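Long-range contacts in N-acetyl-beta-D glucosaminidase (Rhizomucor miehei CAU432, PDB 4ZM6), which probably removes N-acetyl-beta-D-glucosamine residues from glycosides and, through a GCN5-related region that binds acetyl-CoA, transfers acetyl groups to glucosamine: residues P411-H416 with Y428-E433; D542-D547 with Q582-A587; G596-Q601 with M614-S619. All blocks are in the same frame, centred on the assembly; numbering follows the deposited sequence.

Overall arrangement
Following the chain from the N terminus, interaction 1 comes first: residues 411-416 at the start of a helix meet residues 428-433 on the strand that follows, closing a short loop at the edge of a largely parallel sheet. Interactions 2 and 3 lie far off, their centres about 50 and about 47 Å from that of interaction 1, in the acetyl-CoA-binding region. Interaction 2 ties the first strand of that region to strand 585-588 across two intervening helices, and interaction 3 closes the hairpin of strands 594-605 and 608-618. The three loops run in series, without nesting or crossing. Interactions 2 and 3 nevertheless touch, because strands 585-588 and 594-605 are neighbours in one sheet.

Interaction 1. Residues P411-H416 with Y428-E433; sequences PFNSFH and YIIYNE
His416 and Tyr428 face each other with their CA atoms 7.0 Å apart, while those of Phe412 and Ile430 are 8.3 Å apart. The spacing is that of a helix lying over a strand, where side chains fill the gap. Residues 413-416 belong to helix 413-422, and His416 N bonds Phe412 O (3.1 Å); residues 428-431 are the end of a strand. The principal meeting is an offset stack of the His416 and Tyr428 rings, with centroids 4.3 Å apart and planes 18° from parallel. Tyr428 CD1 lies over a face of the imidazole, displaced toward its rim. His416 CG is anti to the backbone N (chi1 175°), which carries the imidazole out over the strand, and the same side chain lays its CB over the tyrosine face, 3.8 Å from the ring centroid, as a CH-pi contact. Two flat rings suit this place because they can share a broad surface at a partly exposed site. Helix 413-422 joins two parallel neighbours, strands 392-397 and 426-431, in a beta-alpha-beta crossover; the sheet probably belongs to the alpha/beta sandwich domain known from family 3 glycosidases. Phe394 of strand 392-397 also meets the Tyr428 ring. Phe412 sends its CB toward the strand, but its buried ring turns off to pack on Phe394, Ala396 and Val480. The Asn413 amide lies near the phenol hydroxyl, but its oxygen is modelled too close to Tyr428 OH, so how the two meet is doubtful.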
loop_
_atom_site.group_PDB
_atom_site.type_symbol
_atom_site.label_atom_id
_atom_site.label_comp_id
_atom_site.label_asym_id
_atom_site.label_seq_id
_atom_site.Cartn_x
_atom_site.Cartn_y
_atom_site.Cartn_z
ATOM N N PRO A 411 3.149 -40.813 -14.470
ATOM C CA PRO A 411 2.791 -40.082 -13.257
ATOM C C PRO A 411 1.322 -40.130 -12.952
ATOM O O PRO A 411 0.902 -39.767 -11.878
ATOM C CB PRO A 411 3.198 -38.676 -13.588
ATOM C CG PRO A 411 2.749 -38.520 -14.961
ATOM C CD PRO A 411 3.144 -39.779 -15.622
ATOM N N PHE A 412 0.557 -40.682 -13.871
ATOM C CA PHE A 412 -0.874 -40.769 -13.735
ATOM C C PHE A 412 -1.308 -42.083 -13.154
ATOM O O PHE A 412 -2.462 -42.365 -13.060
ATOM C CB PHE A 412 -1.486 -40.671 -15.086
ATOM C CG PHE A 412 -1.888 -39.317 -15.458
ATOM C CD1 PHE A 412 -2.994 -38.750 -14.916
ATOM C CD2 PHE A 412 -1.174 -38.619 -16.384
ATOM C CE1 PHE A 412 -3.382 -37.493 -15.289
ATOM C CE2 PHE A 412 -1.553 -37.367 -16.771
ATOM C CZ PHE A 412 -2.660 -36.801 -16.222
ATOM N N ASN A 413 -0.362 -42.895 -12.790
ATOM C CA ASN A 413 -0.632 -44.160 -12.100
ATOM C C ASN A 413 -1.199 -43.990 -10.702
ATOM O O ASN A 413 -2.005 -44.810 -10.258
ATOM C CB ASN A 413 0.648 -44.988 -11.966
ATOM C CG ASN A 413 1.055 -45.647 -13.259
ATOM O OD1 ASN A 413 0.406 -45.483 -14.298
ATOM N ND2 ASN A 413 2.141 -46.403 -13.205
ATOM N N SER A 414 -0.735 -42.967 -9.986
ATOM C CA SER A 414 -1.286 -42.651 -8.673
ATOM C C SER A 414 -2.763 -42.272 -8.817
ATOM O O SER A 414 -3.602 -42.683 -8.017
ATOM C CB SER A 414 -0.495 -41.526 -8.002
ATOM O OG SER A 414 -0.299 -40.434 -8.881
ATOM N N PHE A 415 -3.079 -41.499 -9.851
ATOM C CA PHE A 415 -4.466 -41.202 -10.179
ATOM C C PHE A 415 -5.209 -42.530 -10.300
ATOM O O PHE A 415 -6.240 -42.723 -9.666
ATOM C CB PHE A 415 -4.555 -40.396 -11.488
ATOM C CG PHE A 415 -5.754 -39.480 -11.577
ATOM C CD1 PHE A 415 -7.041 -39.990 -11.642
ATOM C CD2 PHE A 415 -5.586 -38.105 -11.630
ATOM C CE1 PHE A 415 -8.137 -39.149 -11.743
ATOM C CE2 PHE A 415 -6.674 -37.258 -11.729
ATOM C CZ PHE A 415 -7.953 -37.781 -11.786
ATOM N N HIS A 416 -4.653 -43.446 -11.094
ATOM C CA HIS A 416 -5.232 -44.778 -11.306
ATOM C C HIS A 416 -5.467 -45.505 -9.995
ATOM O O HIS A 416 -6.562 -45.991 -9.743
ATOM C CB HIS A 416 -4.328 -45.625 -12.213
ATOM C CG HIS A 416 -4.790 -47.039 -12.384
ATOM N ND1 HIS A 416 -6.009 -47.362 -12.943
ATOM C CD2 HIS A 416 -4.194 -48.216 -12.075
ATOM C CE1 HIS A 416 -6.147 -48.674 -12.968
ATOM N NE2 HIS A 416 -5.060 -49.216 -12.449
ATOM N N TYR A 428 -7.746 -48.235 -17.707
ATOM C CA TYR A 428 -6.769 -47.201 -17.643
ATOM C C TYR A 428 -5.887 -47.321 -18.847
ATOM O O TYR A 428 -5.234 -48.310 -19.057
ATOM C CB TYR A 428 -6.014 -47.374 -16.351
ATOM C CG TYR A 428 -4.748 -46.619 -16.167
ATOM C CD1 TYR A 428 -3.712 -47.206 -15.526
ATOM C CD2 TYR A 428 -4.605 -45.325 -16.569
ATOM C CE1 TYR A 428 -2.556 -46.552 -15.303
ATOM C CE2 TYR A 428 -3.433 -44.659 -16.353
ATOM C CZ TYR A 428 -2.417 -45.303 -15.720
ATOM O OH TYR A 428 -1.226 -44.718 -15.467
ATOM N N ILE A 429 -5.914 -46.293 -19.657
ATOM C CA ILE A 429 -5.132 -46.206 -20.888
ATOM C C ILE A 429 -4.322 -44.929 -20.879
ATOM O O ILE A 429 -4.859 -43.854 -20.624
ATOM C CB ILE A 429 -6.038 -46.171 -22.137
ATOM C CG1 ILE A 429 -6.778 -47.501 -22.296
ATOM C CG2 ILE A 429 -5.221 -45.862 -23.387
ATOM C CD1 ILE A 429 -7.943 -47.445 -23.261
ATOM N N ILE A 430 -3.038 -45.049 -21.185
ATOM C CA ILE A 430 -2.174 -43.886 -21.364
ATOM C C ILE A 430 -2.091 -43.565 -22.865
ATOM O O ILE A 430 -1.416 -44.257 -23.625
ATOM C CB ILE A 430 -0.789 -44.139 -20.746
ATOM C CG1 ILE A 430 -0.960 -44.487 -19.261
ATOM C CG2 ILE A 430 0.114 -42.927 -20.934
ATOM C CD1 ILE A 430 0.306 -44.946 -18.574
ATOM N N TYR A 431 -2.809 -42.523 -23.277
ATOM C CA TYR A 431 -2.896 -42.129 -24.686
ATOM C C TYR A 431 -1.752 -41.197 -25.076
ATOM O O TYR A 431 -1.276 -40.404 -24.261
ATOM C CB TYR A 431 -4.253 -41.466 -24.995
ATOM C CG TYR A 431 -4.478 -40.110 -24.344
ATOM C CD1 TYR A 431 -5.034 -40.007 -23.072
ATOM C CD2 TYR A 431 -4.144 -38.930 -25.005
ATOM C CE1 TYR A 431 -5.237 -38.776 -22.472
ATOM C CE2 TYR A 431 -4.345 -37.695 -24.414
ATOM C CZ TYR A 431 -4.891 -37.621 -23.145
ATOM O OH TYR A 431 -5.096 -36.397 -22.546
ATOM N N ASN A 432 -1.326 -41.304 -26.330
ATOM C CA ASN A 432 -0.274 -40.459 -26.902
ATOM C C ASN A 432 -0.600 -40.186 -28.377
ATOM O O ASN A 432 -1.687 -40.545 -28.841
ATOM C CB ASN A 432 1.112 -41.104 -26.715
ATOM C CG ASN A 432 1.264 -42.419 -27.464
ATOM O OD1 ASN A 432 2.049 -42.521 -28.405
ATOM N ND2 ASN A 432 0.521 -43.434 -27.043
ATOM N N GLU A 433 0.314 -39.541 -29.102
ATOM C CA GLU A 433 0.099 -39.204 -30.521
ATOM C C GLU A 433 -0.206 -40.434 -31.375
ATOM O O GLU A 433 -1.076 -40.392 -32.243
ATOM C CB GLU A 433 1.333 -38.508 -31.098
ATOM C CG GLU A 433 1.621 -37.132 -30.513
ATOM C CD GLU A 433 3.098 -36.778 -30.546
ATOM O OE1 GLU A 433 3.812 -37.263 -31.451
ATOM O OE2 GLU A 433 3.545 -36.013 -29.665
#

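Interaction 2. Residues D542-D547 with Q582-A587; sequences DDYRND and QKHKVA
Two backbone bonds join Asp542 to Val586, an antiparallel hydrogen-bonded pair: Val586 N donates to Asp542 O at 3.0 Å, and Asp542 N to Val586 O at 3.1 Å. The pairing runs on past the end of the first strand, because Tyr544 N reaches His584 O at 3.0 Å. That N-H points almost straight at the oxygen (171°) but comes from above the carbonyl plane. Between these bonds sits the non-hydrogen-bonded pair Asp543 and Lys585. Their side chains run alongside each other, and Lys585 NZ meets Asp543 OD1 at 2.8 Å, nearly in line with the C-O bond, in a salt bridge; a bend at chi2 (-89°) turns the lysine chain along the aspartate. Opposite charges suit this pair, exposed Asp543 on the outermost strand and partly exposed Lys585 beside it; Lys583 NZ, nearby but not touching, may add to the positive surroundings. Tyr544 instead points toward residues 582-587, where its large ring can pack. Its CB rests 3.6 Å from His584 CB, the side chains side by side with rings oblique, and Val586 CG1 meets the phenol edge, 3.9 Å from Tyr544 CD1. Further out, Leu576, Leu550 and Val553 from the flanking helices pack on Tyr544, and Phe597 of the next strand meets its ring edge-to-face. Asp542 OD2 is engaged by Arg588 and by Arg258 of the second subunit, so this edge also takes part in the dimer interface. Strand, two helices and an antiparallel second strand are the opening of the GNAT acetyltransferase fold, whose first and second strands are paired here.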
loop_
_atom_site.group_PDB
_atom_site.type_symbol
_atom_site.label_atom_id
_atom_site.label_comp_id
_atom_site.label_asym_id
_atom_site.label_seq_id
_atom_site.Cartn_x
_atom_site.Cartn_y
_atom_site.Cartn_z
ATOM N N ASP A 542 -11.327 -6.398 5.664
ATOM C CA ASP A 542 -11.062 -4.958 5.678
ATOM C C ASP A 542 -10.457 -4.536 7.002
ATOM O O ASP A 542 -10.485 -5.281 7.980
ATOM C CB ASP A 542 -12.358 -4.167 5.497
ATOM C CG ASP A 542 -12.952 -4.316 4.118
ATOM O OD1 ASP A 542 -12.193 -4.244 3.125
ATOM O OD2 ASP A 542 -14.189 -4.483 4.033
ATOM N N ASP A 543 -9.930 -3.317 7.027
ATOM C CA ASP A 543 -9.506 -2.692 8.269
ATOM C C ASP A 543 -10.728 -2.371 9.109
ATOM O O ASP A 543 -11.755 -1.927 8.592
ATOM C CB ASP A 543 -8.704 -1.421 7.995
ATOM C CG ASP A 543 -7.334 -1.711 7.415
ATOM O OD1 ASP A 543 -6.664 -2.640 7.907
ATOM O OD2 ASP A 543 -6.919 -1.010 6.470
ATOM N N TYR A 544 -10.612 -2.622 10.405
ATOM C CA TYR A 544 -11.660 -2.293 11.355
ATOM C C TYR A 544 -11.783 -0.772 11.465
ATOM O O TYR A 544 -10.779 -0.070 11.606
ATOM C CB TYR A 544 -11.337 -2.927 12.718
ATOM C CG TYR A 544 -12.177 -2.442 13.882
ATOM C CD1 TYR A 544 -13.513 -2.804 14.003
ATOM C CD2 TYR A 544 -11.622 -1.643 14.879
ATOM C CE1 TYR A 544 -14.276 -2.368 15.075
ATOM C CE2 TYR A 544 -12.376 -1.210 15.951
ATOM C CZ TYR A 544 -13.698 -1.572 16.044
ATOM O OH TYR A 544 -14.442 -1.128 17.112
ATOM N N ARG A 545 -13.015 -0.275 11.361
ATOM C CA ARG A 545 -13.315 1.142 11.546
ATOM C C ARG A 545 -14.244 1.257 12.742
ATOM O O ARG A 545 -15.415 0.879 12.667
ATOM C CB ARG A 545 -13.984 1.734 10.301
ATOM C CG ARG A 545 -13.152 1.641 9.028
ATOM C CD ARG A 545 -13.773 2.430 7.879
ATOM N NE ARG A 545 -15.160 2.041 7.592
ATOM C CZ ARG A 545 -15.534 1.021 6.816
ATOM N NH1 ARG A 545 -14.635 0.234 6.227
ATOM N NH2 ARG A 545 -16.827 0.779 6.629
ATOM N N ASN A 546 -13.717 1.769 13.851
ATOM C CA ASN A 546 -14.471 1.809 15.102
ATOM C C ASN A 546 -15.772 2.623 15.029
ATOM O O ASN A 546 -16.755 2.273 15.683
ATOM C CB ASN A 546 -13.580 2.268 16.269
ATOM C CG ASN A 546 -13.117 3.709 16.137
ATOM O OD1 ASN A 546 -12.569 4.110 15.110
ATOM N ND2 ASN A 546 -13.320 4.491 17.190
ATOM N N ASP A 547 -15.797 3.677 14.217
ATOM C CA ASP A 547 -17.016 4.473 14.058
ATOM C C ASP A 547 -18.170 3.669 13.456
ATOM O O ASP A 547 -19.317 3.832 13.864
ATOM C CB ASP A 547 -16.751 5.720 13.208
ATOM C CG ASP A 547 -15.854 6.741 13.918
ATOM O OD1 ASP A 547 -15.803 6.751 15.173
ATOM O OD2 ASP A 547 -15.201 7.545 13.216
ATOM N N GLN A 582 -1.859 -0.840 17.007
ATOM C CA GLN A 582 -2.970 -1.730 16.745
ATOM C C GLN A 582 -3.099 -2.003 15.265
ATOM O O GLN A 582 -2.668 -1.205 14.439
ATOM C CB GLN A 582 -4.284 -1.139 17.269
ATOM C CG GLN A 582 -4.806 0.068 16.501
ATOM C CD GLN A 582 -6.173 0.501 16.978
ATOM O OE1 GLN A 582 -7.121 0.577 16.198
ATOM N NE2 GLN A 582 -6.288 0.771 18.270
ATOM N N LYS A 583 -3.693 -3.147 14.949
ATOM C CA LYS A 583 -4.148 -3.432 13.599
ATOM C C LYS A 583 -5.279 -4.447 13.669
ATOM O O LYS A 583 -5.037 -5.646 13.658
ATOM C CB LYS A 583 -2.999 -3.940 12.728
ATOM C CG LYS A 583 -3.385 -4.145 11.279
ATOM C CD LYS A 583 -3.604 -2.826 10.548
ATOM C CE LYS A 583 -2.315 -2.336 9.910
ATOM N NZ LYS A 583 -2.482 -1.005 9.266
ATOM N N HIS A 584 -6.509 -3.948 13.760
ATOM C CA HIS A 584 -7.693 -4.794 13.832
ATOM C C HIS A 584 -8.344 -4.906 12.463
ATOM O O HIS A 584 -8.289 -3.974 11.659
ATOM C CB HIS A 584 -8.694 -4.227 14.836
ATOM C CG HIS A 584 -8.079 -3.843 16.143
ATOM N ND1 HIS A 584 -8.659 -2.942 17.007
ATOM C CD2 HIS A 584 -6.912 -4.216 16.716
ATOM C CE1 HIS A 584 -7.886 -2.795 18.066
ATOM N NE2 HIS A 584 -6.820 -3.555 17.914
ATOM N N LYS A 585 -8.959 -6.056 12.207
ATOM C CA LYS A 585 -9.580 -6.342 10.918
ATOM C C LYS A 585 -10.936 -6.995 11.144
ATOM O O LYS A 585 -11.143 -7.672 12.152
ATOM C CB LYS A 585 -8.711 -7.308 10.100
ATOM C CG LYS A 585 -7.218 -7.007 10.045
ATOM C CD LYS A 585 -6.887 -6.084 8.886
ATOM C CE LYS A 585 -5.389 -6.004 8.660
ATOM N NZ LYS A 585 -5.055 -4.937 7.682
ATOM N N VAL A 586 -11.847 -6.806 10.196
ATOM C CA VAL A 586 -13.125 -7.518 10.202
ATOM C C VAL A 586 -13.241 -8.336 8.923
ATOM O O VAL A 586 -12.534 -8.075 7.951
ATOM C CB VAL A 586 -14.336 -6.561 10.328
ATOM C CG1 VAL A 586 -14.231 -5.726 11.597
ATOM C CG2 VAL A 586 -14.475 -5.658 9.105
ATOM N N ALA A 587 -14.122 -9.329 8.925
ATOM C CA ALA A 587 -14.422 -10.088 7.711
ATOM C C ALA A 587 -15.868 -9.821 7.305
ATOM O O ALA A 587 -16.768 -9.854 8.148
ATOM C CB ALA A 587 -14.183 -11.576 7.925
#

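Interaction 3. Residues G596-Q601 with M614-S619; sequences GFVATQ and MLLMVS. With ACO (acetyl coenzyme *a), chain C.
In both Phe597 and Leu615 the side chain swings opposite its own amide nitrogen (chi1 170° and -173°), which brings Leu615 CD2 to the edge of the phenyl ring, 4.1 Å from Phe597 CE2, the two crossing at about a right angle. Met617 lies on the same face, and Trp557, Ile560 and Phe561 of helix 546-561 extend this apolar layer. On the face of Val598 and Leu616, Val598 CG2 touches Leu616 CG, with Leu631 of helix 627-642 packing on Leu616. Gly596 pairs with Val618 without hydrogen bonds and brings no side chain to the face where Val618 lies. The strands run antiparallel, their directions 171° apart. Phe597 N to Met617 O (2.8 Å) and the return bond from Met617 N to Phe597 O make one doubly bonded pair. At Ala599 the ladder changes: its N bonds Leu615 O, but its O faces both Met614 N and Leu615 N, each by a weak bond, a classic beta bulge. The small Ala599 methyl suits this place, touching both Met614 CB and Leu615 CB. Past the bulge, the other edge of strand 608-618 serves the cofactor. Leu616 N donates to O of the acetyl group (3.0 Å), probably polarising the thioester, and Val618 N holds O9P of the pantetheine arm at 2.8 Å, while N4P bonds Leu616 O weakly. Gly624, Gly626, Gly628 and Thr629 supply further bonds to acetyl-CoA. A bulged strand along which the pantetheine arm runs like an added strand is the hallmark of the acetyl-CoA site in GNAT acetyltransferases.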
loop_
_atom_site.group_PDB
_atom_site.type_symbol
_atom_site.label_atom_id
_atom_site.label_comp_id
_atom_site.label_asym_id
_atom_site.label_seq_id
_atom_site.Cartn_x
_atom_site.Cartn_y
_atom_site.Cartn_z
ATOM N N GLY A 596 -16.819 -11.920 10.919
ATOM C CA GLY A 596 -15.742 -12.209 11.863
ATOM C C GLY A 596 -14.904 -10.989 12.189
ATOM O O GLY A 596 -14.910 -9.995 11.454
ATOM N N PHE A 597 -14.168 -11.081 13.289
ATOM C CA PHE A 597 -13.335 -9.991 13.759
ATOM C C PHE A 597 -12.032 -10.534 14.333
ATOM O O PHE A 597 -12.014 -11.601 14.943
ATOM C CB PHE A 597 -14.099 -9.193 14.825
ATOM C CG PHE A 597 -13.257 -8.192 15.558
ATOM C CD1 PHE A 597 -13.022 -6.943 15.018
ATOM C CD2 PHE A 597 -12.695 -8.506 16.786
ATOM C CE1 PHE A 597 -12.242 -6.017 15.686
ATOM C CE2 PHE A 597 -11.912 -7.588 17.460
ATOM C CZ PHE A 597 -11.685 -6.340 16.908
ATOM N N VAL A 598 -10.950 -9.788 14.136
ATOM C CA VAL A 598 -9.676 -10.089 14.779
ATOM C C VAL A 598 -9.058 -8.809 15.362
ATOM O O VAL A 598 -9.088 -7.752 14.726
ATOM C CB VAL A 598 -8.700 -10.781 13.801
ATOM C CG1 VAL A 598 -8.277 -9.842 12.681
ATOM C CG2 VAL A 598 -7.480 -11.322 14.532
ATOM N N ALA A 599 -8.514 -8.919 16.576
ATOM C CA ALA A 599 -7.821 -7.818 17.244
ATOM C C ALA A 599 -6.357 -8.176 17.422
ATOM O O ALA A 599 -6.010 -9.350 17.528
ATOM C CB ALA A 599 -8.453 -7.534 18.588
ATOM N N THR A 600 -5.518 -7.152 17.528
ATOM C CA THR A 600 -4.085 -7.288 17.285
ATOM C C THR A 600 -3.312 -6.063 17.787
ATOM O O THR A 600 -3.721 -4.929 17.561
ATOM C CB THR A 600 -3.832 -7.496 15.772
ATOM O OG1 THR A 600 -3.737 -8.892 15.495
ATOM C CG2 THR A 600 -2.551 -6.819 15.288
ATOM N N GLN A 601 -2.191 -6.308 18.458
ATOM C CA GLN A 601 -1.298 -5.238 18.898
ATOM C C GLN A 601 0.152 -5.709 18.866
ATOM O O GLN A 601 0.417 -6.913 18.841
ATOM C CB GLN A 601 -1.698 -4.719 20.293
ATOM C CG GLN A 601 -1.286 -5.550 21.504
ATOM C CD GLN A 601 -1.368 -4.758 22.810
ATOM O OE1 GLN A 601 -1.758 -3.587 22.827
ATOM N NE2 GLN A 601 -0.992 -5.396 23.912
ATOM N N MET A 614 -4.904 -10.493 20.126
ATOM C CA MET A 614 -5.739 -10.168 21.277
ATOM C C MET A 614 -7.040 -10.955 21.251
ATOM O O MET A 614 -7.523 -11.415 22.282
ATOM C CB MET A 614 -6.056 -8.665 21.308
ATOM C CG MET A 614 -4.842 -7.753 21.436
ATOM S SD MET A 614 -5.260 -6.015 21.165
ATOM C CE MET A 614 -6.212 -5.675 22.641
ATOM N N LEU A 615 -7.614 -11.090 20.066
ATOM C CA LEU A 615 -8.897 -11.757 19.929
ATOM C C LEU A 615 -9.095 -12.207 18.488
ATOM O O LEU A 615 -8.642 -11.537 17.554
ATOM C CB LEU A 615 -10.025 -10.814 20.349
ATOM C CG LEU A 615 -11.433 -11.400 20.426
ATOM C CD1 LEU A 615 -11.577 -12.298 21.640
ATOM C CD2 LEU A 615 -12.464 -10.286 20.472
ATOM N N LEU A 616 -9.746 -13.357 18.331
ATOM C CA LEU A 616 -10.176 -13.859 17.035
ATOM C C LEU A 616 -11.532 -14.486 17.270
ATOM O O LEU A 616 -11.667 -15.336 18.141
ATOM C CB LEU A 616 -9.200 -14.917 16.523
ATOM C CG LEU A 616 -9.019 -15.135 15.012
ATOM C CD1 LEU A 616 -8.687 -16.600 14.735
ATOM C CD2 LEU A 616 -10.226 -14.710 14.188
ATOM N N MET A 617 -12.539 -14.059 16.517
ATOM C CA MET A 617 -13.899 -14.567 16.705
ATOM C C MET A 617 -14.700 -14.439 15.418
ATOM O O MET A 617 -14.539 -13.461 14.686
ATOM C CB MET A 617 -14.601 -13.798 17.831
ATOM C CG MET A 617 -15.105 -12.416 17.425
ATOM S SD MET A 617 -15.594 -11.296 18.756
ATOM C CE MET A 617 -16.655 -12.355 19.719
ATOM N N VAL A 618 -15.547 -15.432 15.139
ATOM C CA VAL A 618 -16.489 -15.353 14.014
ATOM C C VAL A 618 -17.866 -15.875 14.442
ATOM O O VAL A 618 -17.968 -16.780 15.273
ATOM C CB VAL A 618 -15.969 -16.068 12.723
ATOM C CG1 VAL A 618 -14.481 -16.390 12.815
ATOM C CG2 VAL A 618 -16.739 -17.342 12.416
ATOM N N SER A 619 -18.910 -15.290 13.857
ATOM C CA SER A 619 -20.297 -15.597 14.196
ATOM C C SER A 619 -20.591 -17.085 14.030
ATOM O O SER A 619 -20.168 -17.679 13.035
ATOM C CB SER A 619 -21.248 -14.804 13.296
ATOM O OG SER A 619 -20.786 -13.478 13.093
HETATM N N1A ACO C . -15.532 -27.114 4.147
HETATM C C2A ACO C . -15.317 -28.067 5.084
HETATM N N3A ACO C . -14.646 -27.834 6.234
HETATM C C4A ACO C . -14.151 -26.602 6.526
HETATM C C5A ACO C . -14.344 -25.519 5.543
HETATM C C6A ACO C . -15.085 -25.842 4.301
HETATM N N6A ACO C . -15.300 -24.888 3.364
HETATM N N7A ACO C . -13.760 -24.429 6.050
HETATM C C8A ACO C . -13.230 -24.770 7.253
HETATM N N9A ACO C . -13.455 -26.069 7.537
HETATM C C1B ACO C . -13.015 -26.766 8.778
HETATM C C2B ACO C . -11.676 -27.476 8.599
HETATM O O2B ACO C . -11.747 -28.804 9.134
HETATM C C3B ACO C . -10.646 -26.617 9.317
HETATM O O3B ACO C . -9.604 -27.361 9.978
HETATM P P3B ACO C . -9.721 -28.226 11.348
HETATM O O7A ACO C . -9.497 -27.226 12.464
HETATM O O8A ACO C . -11.082 -28.882 11.311
HETATM O O9A ACO C . -8.589 -29.205 11.206
HETATM C C4B ACO C . -11.473 -25.744 10.259
HETATM O O4B ACO C . -12.842 -25.806 9.828
HETATM C C5B ACO C . -10.970 -24.306 10.268
HETATM O O5B ACO C . -12.066 -23.465 10.599
HETATM P P1A ACO C . -12.263 -22.018 9.942
HETATM O O1A ACO C . -13.596 -22.029 9.230
HETATM O O2A ACO C . -11.031 -21.558 9.211
HETATM O O3A ACO C . -12.351 -21.229 11.336
HETATM P P2A ACO C . -13.736 -20.626 11.859
HETATM O O4A ACO C . -14.245 -19.663 10.812
HETATM O O5A ACO C . -14.628 -21.743 12.317
HETATM O O6A ACO C . -13.214 -19.822 13.146
HETATM C CBP ACO C . -12.724 -19.850 15.518
HETATM C CCP ACO C . -12.481 -20.498 14.166
HETATM C CDP ACO C . -12.225 -18.412 15.497
HETATM C CEP ACO C . -11.942 -20.624 16.569
HETATM C CAP ACO C . -14.230 -19.913 15.781
HETATM O OAP ACO C . -14.590 -21.236 16.165
HETATM C C9P ACO C . -14.701 -18.938 16.823
HETATM O O9P ACO C . -15.142 -17.855 16.462
HETATM N N8P ACO C . -14.643 -19.295 18.105
HETATM C C7P ACO C . -15.138 -18.405 19.137
HETATM C C6P ACO C . -14.700 -18.813 20.533
HETATM C C5P ACO C . -13.221 -18.640 20.831
HETATM O O5P ACO C . -12.772 -19.378 21.690
HETATM N N4P ACO C . -12.467 -17.709 20.223
HETATM C C3P ACO C . -11.059 -17.498 20.571
HETATM C C2P ACO C . -10.862 -16.442 21.665
HETATM S S1P ACO C . -9.283 -16.555 22.470
HETATM C C ACO C . -8.281 -15.578 21.577
HETATM O O ACO C . -8.680 -15.051 20.553
HETATM C CH3 ACO C . -6.884 -15.384 22.072
#